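Local coordinates for putative lipoprotein LppA (Mycobacterium tuberculosis, PDB 2V7S) that is of unknown function but is a putative membrane-attached lipoprotein, confined to pathogenic mycobacteria, at residues A[54-59]-A[184-189]; A[65-70]-A[116-121]; A[120-125]-A[177-182]. All coordinates share one frame; numbering follows the deposited sequence.

Overall arrangement
Helix 37-53 comes first and runs into the turn 54-59. There contact 1 closes the longest loop, joining this turn to segment 184-189 near the end of the fold. Contacts 2 and 3 both nest inside that loop. Contact 2 lays helix 59-80, at 65-70, against segment 116-121, which leads into strand 120-122. Contact 3 starts where contact 2 ends, shares V120 and M121 with it, and pairs strand 120-122 with strand 179-184. Contacts 2 and 3 therefore build one helix-on-sheet layer. Contact 1 lies on the opposite side of the chain's centre from contact 3, about 27 Å away between centres, at the small three-stranded sheet.

Contact 1. Residues A[54-59]-A[184-189]; sequences RNKGSY and TGDCFL
F188, K56 and L189 bury the most surface where the turn between helix 37-53 and helix 59-80 meets segment 184-189. The K56 chain passes over one face of the F188 ring. Its CE makes a CH-pi contact 4.2 Å from the F188 ring centroid, and NZ adds a cation-pi contact. The chain is bent at chi3 and chi4 (55° and 62°), which carries NZ across the ring to D186. There K56 NZ forms a salt bridge with D186 OD2 at 3.0 Å, meeting it from above the carboxylate plane. D186 OD2 is also hydrogen-bonded to T37 OG1 of the second subunit, so this charge pair sits at the dimer contact. The ring edge of F188 faces the turn. K56 O lies 3.5 Å from F188 CE2 and G57 O lies beside F188 CD2, both near the ring plane.

L189 uses its backbone as well as its side chain. Y59 N donates to L189 O at 2.9 Å. S58 CA adds a CA-H...O contact of 3.3 Å to L189 O. A water links G57 O to L189 N, donating to the first and accepting from the second, each at 2.8 Å. L189 CD1 rests 3.8 Å from R54 CG. The guanidinium of R54 has its main partner outside the contact, in a salt bridge with D51.

S58 is the N-cap of helix 59-80, with OG bonded to A61 N. Y59 OH reaches R99 O. The C187-C104 disulfide ties the segment to the end of strand 102-103, the far strand of the small sheet. L189 packs on helices 37-53 and 191-194, while F188 is paired through its backbone with R113 of strand 112-114.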
loop_
_atom_site.group_PDB
_atom_site.type_symbol
_atom_site.label_atom_id
_atom_site.label_comp_id
_atom_site.label_asym_id
_atom_site.label_seq_id
_atom_site.Cartn_x
_atom_site.Cartn_y
_atom_site.Cartn_z
ATOM N N ARG A 54 -5.833 -10.427 -13.046
ATOM C CA ARG A 54 -6.155 -10.693 -14.453
ATOM C C ARG A 54 -7.035 -11.939 -14.665
ATOM O O ARG A 54 -8.101 -11.892 -15.331
ATOM C CB ARG A 54 -4.879 -10.679 -15.319
ATOM C CG ARG A 54 -4.318 -9.262 -15.506
ATOM C CD ARG A 54 -2.987 -9.254 -16.285
ATOM N NE ARG A 54 -2.451 -7.893 -16.312
ATOM C CZ ARG A 54 -2.756 -7.001 -17.248
ATOM N NH1 ARG A 54 -2.255 -5.767 -17.197
ATOM N NH2 ARG A 54 -3.548 -7.349 -18.233
ATOM N N ASN A 55 -6.640 -13.040 -14.043
ATOM C CA ASN A 55 -7.443 -14.271 -14.078
ATOM C C ASN A 55 -8.943 -14.157 -13.708
ATOM O O ASN A 55 -9.722 -15.072 -13.985
ATOM C CB ASN A 55 -6.803 -15.315 -13.173
ATOM C CG ASN A 55 -7.176 -15.095 -11.724
ATOM O OD1 ASN A 55 -7.971 -15.844 -11.161
ATOM N ND2 ASN A 55 -6.660 -14.029 -11.135
ATOM N N LYS A 56 -9.351 -13.063 -13.061
ATOM C CA LYS A 56 -10.729 -12.942 -12.614
ATOM C C LYS A 56 -11.664 -12.476 -13.714
ATOM O O LYS A 56 -12.885 -12.528 -13.542
ATOM C CB LYS A 56 -10.889 -11.973 -11.421
ATOM C CG LYS A 56 -10.096 -12.330 -10.153
ATOM C CD LYS A 56 -10.132 -11.168 -9.125
ATOM C CE LYS A 56 -11.548 -10.703 -8.728
ATOM N NZ LYS A 56 -12.402 -11.732 -8.058
ATOM N N GLY A 57 -11.121 -11.976 -14.823
ATOM C CA GLY A 57 -12.017 -11.409 -15.826
ATOM C C GLY A 57 -12.395 -9.976 -15.516
ATOM O O GLY A 57 -11.975 -9.441 -14.496
ATOM N N SER A 58 -13.203 -9.365 -16.394
ATOM C CA SER A 58 -13.494 -7.920 -16.350
ATOM C C SER A 58 -14.646 -7.573 -15.428
ATOM O O SER A 58 -15.517 -8.388 -15.158
ATOM C CB SER A 58 -13.819 -7.378 -17.753
ATOM O OG SER A 58 -15.015 -7.999 -18.225
ATOM N N TYR A 59 -14.611 -6.343 -14.956
ATOM C CA TYR A 59 -15.704 -5.724 -14.252
ATOM C C TYR A 59 -16.960 -5.730 -15.115
ATOM O O TYR A 59 -18.027 -5.975 -14.621
ATOM C CB TYR A 59 -15.290 -4.295 -13.963
ATOM C CG TYR A 59 -16.428 -3.361 -13.702
ATOM C CD1 TYR A 59 -16.903 -2.505 -14.698
ATOM C CD2 TYR A 59 -16.980 -3.295 -12.444
ATOM C CE1 TYR A 59 -17.948 -1.600 -14.442
ATOM C CE2 TYR A 59 -18.008 -2.423 -12.171
ATOM C CZ TYR A 59 -18.495 -1.590 -13.160
ATOM O OH TYR A 59 -19.510 -0.728 -12.822
ATOM N N THR A 184 -23.733 -6.243 -4.783
ATOM C CA THR A 184 -22.455 -5.672 -5.146
ATOM C C THR A 184 -21.472 -6.821 -5.189
ATOM O O THR A 184 -21.511 -7.719 -4.335
ATOM C CB THR A 184 -22.008 -4.639 -4.091
ATOM O OG1 THR A 184 -23.007 -3.624 -4.025
ATOM C CG2 THR A 184 -20.694 -3.974 -4.490
ATOM N N GLY A 185 -20.607 -6.802 -6.185
ATOM C CA GLY A 185 -19.652 -7.906 -6.330
ATOM C C GLY A 185 -18.287 -7.583 -5.759
ATOM O O GLY A 185 -18.049 -6.534 -5.174
ATOM N N ASP A 186 -17.381 -8.539 -5.922
ATOM C CA ASP A 186 -16.013 -8.379 -5.557
ATOM C C ASP A 186 -15.393 -7.380 -6.550
ATOM O O ASP A 186 -16.066 -6.966 -7.497
ATOM C CB ASP A 186 -15.356 -9.763 -5.652
ATOM C CG ASP A 186 -13.955 -9.797 -5.097
ATOM O OD1 ASP A 186 -13.576 -8.904 -4.345
ATOM O OD2 ASP A 186 -13.247 -10.769 -5.392
ATOM N N CYS A 187 -14.129 -7.007 -6.314
ATOM C CA CYS A 187 -13.384 -6.070 -7.129
ATOM C C CYS A 187 -12.911 -6.780 -8.404
ATOM O O CYS A 187 -12.428 -7.925 -8.331
ATOM C CB CYS A 187 -12.172 -5.515 -6.314
ATOM S SG CYS A 187 -11.189 -4.301 -7.231
ATOM N N PHE A 188 -13.081 -6.144 -9.567
ATOM C CA PHE A 188 -12.568 -6.723 -10.841
ATOM C C PHE A 188 -11.894 -5.606 -11.592
ATOM O O PHE A 188 -12.352 -4.500 -11.537
ATOM C CB PHE A 188 -13.701 -7.271 -11.752
ATOM C CG PHE A 188 -14.427 -8.470 -11.189
ATOM C CD1 PHE A 188 -15.395 -8.304 -10.193
ATOM C CD2 PHE A 188 -14.138 -9.766 -11.637
ATOM C CE1 PHE A 188 -16.057 -9.418 -9.625
ATOM C CE2 PHE A 188 -14.824 -10.897 -11.098
ATOM C CZ PHE A 188 -15.798 -10.692 -10.083
ATOM N N LEU A 189 -10.805 -5.918 -12.288
ATOM C CA LEU A 189 -10.166 -4.998 -13.218
ATOM C C LEU A 189 -11.112 -4.646 -14.346
ATOM O O LEU A 189 -11.816 -5.507 -14.880
ATOM C CB LEU A 189 -8.904 -5.668 -13.824
ATOM C CG LEU A 189 -7.781 -6.172 -12.900
ATOM C CD1 LEU A 189 -6.613 -6.806 -13.678
ATOM C CD2 LEU A 189 -7.259 -4.949 -12.119
HETATM O O HOH W 1 -10.130 -8.675 -12.469
#

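Contact 2. Residues A[65-70]-A[116-121]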
loop_
_atom_site.group_PDB
_atom_site.type_symbol
_atom_site.label_atom_id
_atom_site.label_comp_id
_atom_site.label_asym_id
_atom_site.label_seq_id
_atom_site.Cartn_x
_atom_site.Cartn_y
_atom_site.Cartn_z
ATOM N N ARG A 65 -23.126 -10.544 -15.362
ATOM C CA ARG A 65 -23.431 -11.809 -14.711
ATOM C C ARG A 65 -24.150 -11.610 -13.382
ATOM O O ARG A 65 -25.021 -12.389 -13.005
ATOM C CB ARG A 65 -22.128 -12.638 -14.529
ATOM C CG ARG A 65 -21.746 -13.370 -15.880
ATOM C CD ARG A 65 -20.305 -13.282 -16.305
ATOM N NE ARG A 65 -20.202 -13.761 -17.693
ATOM C CZ ARG A 65 -20.388 -13.032 -18.785
ATOM N NH1 ARG A 65 -20.598 -11.716 -18.711
ATOM N NH2 ARG A 65 -20.310 -13.616 -19.970
ATOM N N LEU A 66 -23.773 -10.555 -12.679
ATOM C CA LEU A 66 -24.430 -10.260 -11.426
ATOM C C LEU A 66 -25.829 -9.768 -11.672
ATOM O O LEU A 66 -26.724 -10.097 -10.906
ATOM C CB LEU A 66 -23.700 -9.166 -10.690
ATOM C CG LEU A 66 -23.576 -9.527 -9.226
ATOM C CD1 LEU A 66 -22.754 -10.864 -9.075
ATOM C CD2 LEU A 66 -22.947 -8.304 -8.509
ATOM N N THR A 67 -26.029 -8.990 -12.733
ATOM C CA THR A 67 -27.410 -8.564 -13.083
ATOM C C THR A 67 -28.272 -9.772 -13.457
ATOM O O THR A 67 -29.451 -9.847 -13.052
ATOM C CB THR A 67 -27.412 -7.496 -14.186
ATOM O OG1 THR A 67 -26.730 -6.354 -13.673
ATOM C CG2 THR A 67 -28.843 -7.101 -14.611
ATOM N N ALA A 68 -27.691 -10.718 -14.201
ATOM C CA ALA A 68 -28.390 -11.994 -14.496
ATOM C C ALA A 68 -28.762 -12.733 -13.198
ATOM O O ALA A 68 -29.816 -13.338 -13.112
ATOM C CB ALA A 68 -27.536 -12.922 -15.392
ATOM N N THR A 69 -27.884 -12.693 -12.214
ATOM C CA THR A 69 -28.149 -13.374 -10.935
ATOM C C THR A 69 -29.279 -12.674 -10.194
ATOM O O THR A 69 -30.119 -13.328 -9.579
ATOM C CB THR A 69 -26.876 -13.448 -10.070
ATOM O OG1 THR A 69 -26.018 -14.439 -10.663
ATOM C CG2 THR A 69 -27.204 -13.880 -8.613
ATOM N N ALA A 70 -29.296 -11.345 -10.248
ATOM C CA ALA A 70 -30.397 -10.601 -9.625
ATOM C C ALA A 70 -31.729 -11.014 -10.233
ATOM O O ALA A 70 -32.711 -11.184 -9.479
ATOM C CB ALA A 70 -30.206 -9.057 -9.770
ATOM N N ILE A 116 -22.135 -3.469 -9.465
ATOM C CA ILE A 116 -23.403 -3.385 -8.764
ATOM C C ILE A 116 -24.429 -3.866 -9.785
ATOM O O ILE A 116 -24.540 -3.340 -10.920
ATOM C CB ILE A 116 -23.720 -1.934 -8.355
ATOM C CG1 ILE A 116 -22.679 -1.383 -7.349
ATOM C CG2 ILE A 116 -25.190 -1.824 -7.842
ATOM C CD1 ILE A 116 -22.823 0.129 -7.118
ATOM N N ALA A 117 -25.145 -4.909 -9.423
ATOM C CA ALA A 117 -26.157 -5.455 -10.327
ATOM C C ALA A 117 -27.291 -4.397 -10.533
ATOM O O ALA A 117 -27.592 -3.601 -9.600
ATOM C CB ALA A 117 -26.672 -6.754 -9.738
ATOM N N ASN A 118 -27.910 -4.333 -11.725
ATOM C CA ASN A 118 -29.068 -3.424 -11.878
ATOM C C ASN A 118 -30.002 -3.664 -10.682
ATOM O O ASN A 118 -30.336 -4.820 -10.392
ATOM C CB ASN A 118 -29.832 -3.684 -13.180
ATOM C CG ASN A 118 -29.002 -3.422 -14.431
ATOM O OD1 ASN A 118 -27.857 -2.995 -14.375
ATOM N ND2 ASN A 118 -29.588 -3.701 -15.570
ATOM N N SER A 119 -30.385 -2.588 -9.996
ATOM C CA SER A 119 -31.310 -2.648 -8.860
ATOM C C SER A 119 -32.674 -3.260 -9.245
ATOM O O SER A 119 -33.225 -2.964 -10.294
ATOM C CB SER A 119 -31.564 -1.259 -8.278
ATOM O OG SER A 119 -30.336 -0.584 -8.005
ATOM N N VAL A 120 -33.188 -4.110 -8.363
ATOM C CA VAL A 120 -34.443 -4.809 -8.549
ATOM C C VAL A 120 -35.441 -4.161 -7.588
ATOM O O VAL A 120 -35.110 -3.975 -6.412
ATOM C CB VAL A 120 -34.303 -6.306 -8.238
ATOM C CG1 VAL A 120 -35.690 -6.935 -8.004
ATOM C CG2 VAL A 120 -33.569 -7.064 -9.403
HETATM N N MSE A 121 -36.628 -3.791 -8.096
HETATM C CA MSE A 121 -37.712 -3.259 -7.260
HETATM C C MSE A 121 -38.884 -4.250 -7.235
HETATM O O MSE A 121 -39.398 -4.599 -8.306
HETATM C CB MSE A 121 -38.236 -1.984 -7.903
HETATM C CG MSE A 121 -39.451 -1.410 -7.183
HETATM SE SE MSE A 121 -38.845 -0.492 -5.587
HETATM C CE MSE A 121 -37.926 1.017 -6.518
#
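This is a helix-on-sheet contact in an alpha+beta arrangement. Helix 59-80 lies against the segment that leads into strand 120-122 of the six-stranded antiparallel sheet. L66, T67 and A70 of the helix meet A117, N118 and V120. All but N118 are buried. The nearest backbones belong to T67 and A117, whose CA atoms are 4.3 Å apart.

A117 is the apolar centre. Its CB points to the helix and sits 3.5 Å from L66 O and 3.9 Å from L66 CB. The small methyl lets the two backbones come this close. One turn further along the helix, A70 CB also faces the segment. It approaches V120 CG2 at 3.9 Å and lies a little further from the A117 methyl. V120 has CG1 anti to its backbone N (chi1 162°), which leaves the CG2 branch to meet A70. L66, A70 and A117 also pack on I183 of strand 179-184. V120 packs on W86 and F88 of strand 86-88, and T67 of the helix touches F88 too. The helix thus reaches strand 120-122 and the strands that flank it, 86-88 and 179-184.

T67 carries the polar link. Its hydroxyl is bonded to R63 O, one turn back in the helix, so the side chain is fixed by its own helix. R63 in turn bonds I116 O through NH1 and, weakly, N118 OD1 through NH2. This ties the loop side of the contact to the same turn of helix. The methyl of T67 lies alongside the N118 amide, with CG2 3.6 Å from N118 ND2, and the two side chains are slanted against each other. Next to it N118 N donates to T67 OG1 at 3.0 Å, in a nearly straight bond of 164°.

Contact 3. Residues A[120-125]-A[177-182]; sequences VMFGAT and KFATLN
V120 and L181 form a hydrogen-bonded pair in an antiparallel ladder between strands 120-122 and 179-184, neighbours in the six-stranded sheet. L181 N donates to V120 O at 3.0 Å, and V120 N returns a longer bond to L181 O. Two residues on, F122 N donates to A179 O at 2.9 Å with an almost straight angle of 176°. M121 and T180 lie between them as a non-hydrogen-bonded pair. Past the last bond, a water accepts from A179 N and donates to F122 O, continuing the link as the strands part.

The V120, L181 and F122 side chains gather on the helix-facing side. V120 and L181 lie side by side and point the same way, with CB atoms 3.9 Å apart. The F122 ring brings CE1 to 3.9 Å from L181 CB, and V120 CG1 lies over one face of the F122 ring, toward its rim. Helix 59-80 backs this cluster: A74 packs on V120, I73 on L181 and V77 on F122. F126 meets the F122 ring edge-to-face.

M121 and T180 point to the other side of the sheet. A glycerol, probably from the crystallisation liquor, is hydrogen-bonded to M121 O. M121 is a selenomethionine. Its CG lies anti to the backbone N (chi1 175°), and the chain then bends at chi2 and chi3. This brings the selenium to the F178 ring in an oblique Met-aromatic contact, 4.3 Å from M121 SE to the ring centroid. M121 SE also lies 3.9 Å from T180 CG2.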
loop_
_atom_site.group_PDB
_atom_site.type_symbol
_atom_site.label_atom_id
_atom_site.label_comp_id
_atom_site.label_asym_id
_atom_site.label_seq_id
_atom_site.Cartn_x
_atom_site.Cartn_y
_atom_site.Cartn_z
ATOM N N VAL A 120 -33.188 -4.110 -8.363
ATOM C CA VAL A 120 -34.443 -4.809 -8.549
ATOM C C VAL A 120 -35.441 -4.161 -7.588
ATOM O O VAL A 120 -35.110 -3.975 -6.412
ATOM C CB VAL A 120 -34.303 -6.306 -8.238
ATOM C CG1 VAL A 120 -35.690 -6.935 -8.004
ATOM C CG2 VAL A 120 -33.569 -7.064 -9.403
HETATM N N MSE A 121 -36.628 -3.791 -8.096
HETATM C CA MSE A 121 -37.712 -3.259 -7.260
HETATM C C MSE A 121 -38.884 -4.250 -7.235
HETATM O O MSE A 121 -39.398 -4.599 -8.306
HETATM C CB MSE A 121 -38.236 -1.984 -7.903
HETATM C CG MSE A 121 -39.451 -1.410 -7.183
HETATM SE SE MSE A 121 -38.845 -0.492 -5.587
HETATM C CE MSE A 121 -37.926 1.017 -6.518
ATOM N N PHE A 122 -39.356 -4.661 -6.053
ATOM C CA PHE A 122 -40.491 -5.610 -6.010
ATOM C C PHE A 122 -41.801 -4.804 -6.006
ATOM O O PHE A 122 -41.810 -3.658 -5.595
ATOM C CB PHE A 122 -40.412 -6.570 -4.810
ATOM C CG PHE A 122 -39.256 -7.556 -4.909
ATOM C CD1 PHE A 122 -38.047 -7.281 -4.278
ATOM C CD2 PHE A 122 -39.394 -8.735 -5.634
ATOM C CE1 PHE A 122 -36.962 -8.181 -4.382
ATOM C CE2 PHE A 122 -38.297 -9.649 -5.773
ATOM C CZ PHE A 122 -37.093 -9.345 -5.099
ATOM N N GLY A 123 -42.866 -5.392 -6.532
ATOM C CA GLY A 123 -44.149 -4.703 -6.674
ATOM C C GLY A 123 -44.823 -4.531 -5.326
ATOM O O GLY A 123 -45.305 -3.423 -4.976
ATOM N N ALA A 124 -44.869 -5.619 -4.573
ATOM C CA ALA A 124 -45.538 -5.638 -3.265
ATOM C C ALA A 124 -44.518 -5.724 -2.139
ATOM O O ALA A 124 -43.377 -6.217 -2.350
ATOM C CB ALA A 124 -46.500 -6.822 -3.181
ATOM N N THR A 125 -44.903 -5.269 -0.947
ATOM C CA THR A 125 -44.038 -5.514 0.210
ATOM C C THR A 125 -44.257 -6.970 0.674
ATOM O O THR A 125 -45.293 -7.576 0.366
ATOM C CB THR A 125 -44.290 -4.516 1.348
ATOM O OG1 THR A 125 -45.653 -4.556 1.745
ATOM C CG2 THR A 125 -43.955 -3.086 0.884
ATOM N N LYS A 177 -40.312 1.118 3.096
ATOM C CA LYS A 177 -41.636 1.471 2.556
ATOM C C LYS A 177 -41.950 0.591 1.338
ATOM O O LYS A 177 -43.115 0.306 1.034
ATOM C CB LYS A 177 -41.682 2.967 2.208
ATOM C CG LYS A 177 -41.475 3.850 3.423
ATOM C CD LYS A 177 -41.736 5.314 3.137
ATOM C CE LYS A 177 -41.644 6.123 4.413
ATOM N NZ LYS A 177 -42.650 7.227 4.411
ATOM N N PHE A 178 -40.897 0.130 0.671
ATOM C CA PHE A 178 -41.002 -0.736 -0.526
ATOM C C PHE A 178 -39.772 -1.636 -0.480
ATOM O O PHE A 178 -38.825 -1.304 0.231
ATOM C CB PHE A 178 -41.035 0.088 -1.830
ATOM C CG PHE A 178 -39.902 1.101 -1.960
ATOM C CD1 PHE A 178 -40.033 2.358 -1.431
ATOM C CD2 PHE A 178 -38.709 0.761 -2.631
ATOM C CE1 PHE A 178 -38.989 3.292 -1.511
ATOM C CE2 PHE A 178 -37.662 1.697 -2.752
ATOM C CZ PHE A 178 -37.791 2.949 -2.165
ATOM N N ALA A 179 -39.793 -2.760 -1.208
ATOM C CA ALA A 179 -38.726 -3.733 -1.150
ATOM C C ALA A 179 -37.811 -3.745 -2.372
ATOM O O ALA A 179 -38.279 -3.674 -3.511
ATOM C CB ALA A 179 -39.288 -5.130 -0.901
ATOM N N THR A 180 -36.503 -3.836 -2.122
ATOM C CA THR A 180 -35.529 -3.877 -3.204
ATOM C C THR A 180 -34.586 -5.037 -2.969
ATOM O O THR A 180 -34.452 -5.520 -1.847
ATOM C CB THR A 180 -34.715 -2.550 -3.270
ATOM O OG1 THR A 180 -34.080 -2.304 -1.998
ATOM C CG2 THR A 180 -35.631 -1.365 -3.613
ATOM N N LEU A 181 -33.944 -5.483 -4.045
ATOM C CA LEU A 181 -32.819 -6.363 -3.978
ATOM C C LEU A 181 -31.609 -5.655 -4.609
ATOM O O LEU A 181 -31.685 -5.147 -5.762
ATOM C CB LEU A 181 -33.142 -7.670 -4.780
ATOM C CG LEU A 181 -32.000 -8.617 -5.106
ATOM C CD1 LEU A 181 -31.434 -9.222 -3.802
ATOM C CD2 LEU A 181 -32.424 -9.760 -6.088
ATOM N N ASN A 182 -30.475 -5.656 -3.881
ATOM C CA ASN A 182 -29.253 -5.133 -4.454
ATOM C C ASN A 182 -28.115 -6.117 -4.283
ATOM O O ASN A 182 -28.141 -6.924 -3.365
ATOM C CB ASN A 182 -28.898 -3.802 -3.831
ATOM C CG ASN A 182 -29.730 -2.686 -4.392
ATOM O OD1 ASN A 182 -29.448 -2.189 -5.493
ATOM N ND2 ASN A 182 -30.767 -2.285 -3.655
HETATM O O HOH W 2 -42.034 -3.417 -2.515
#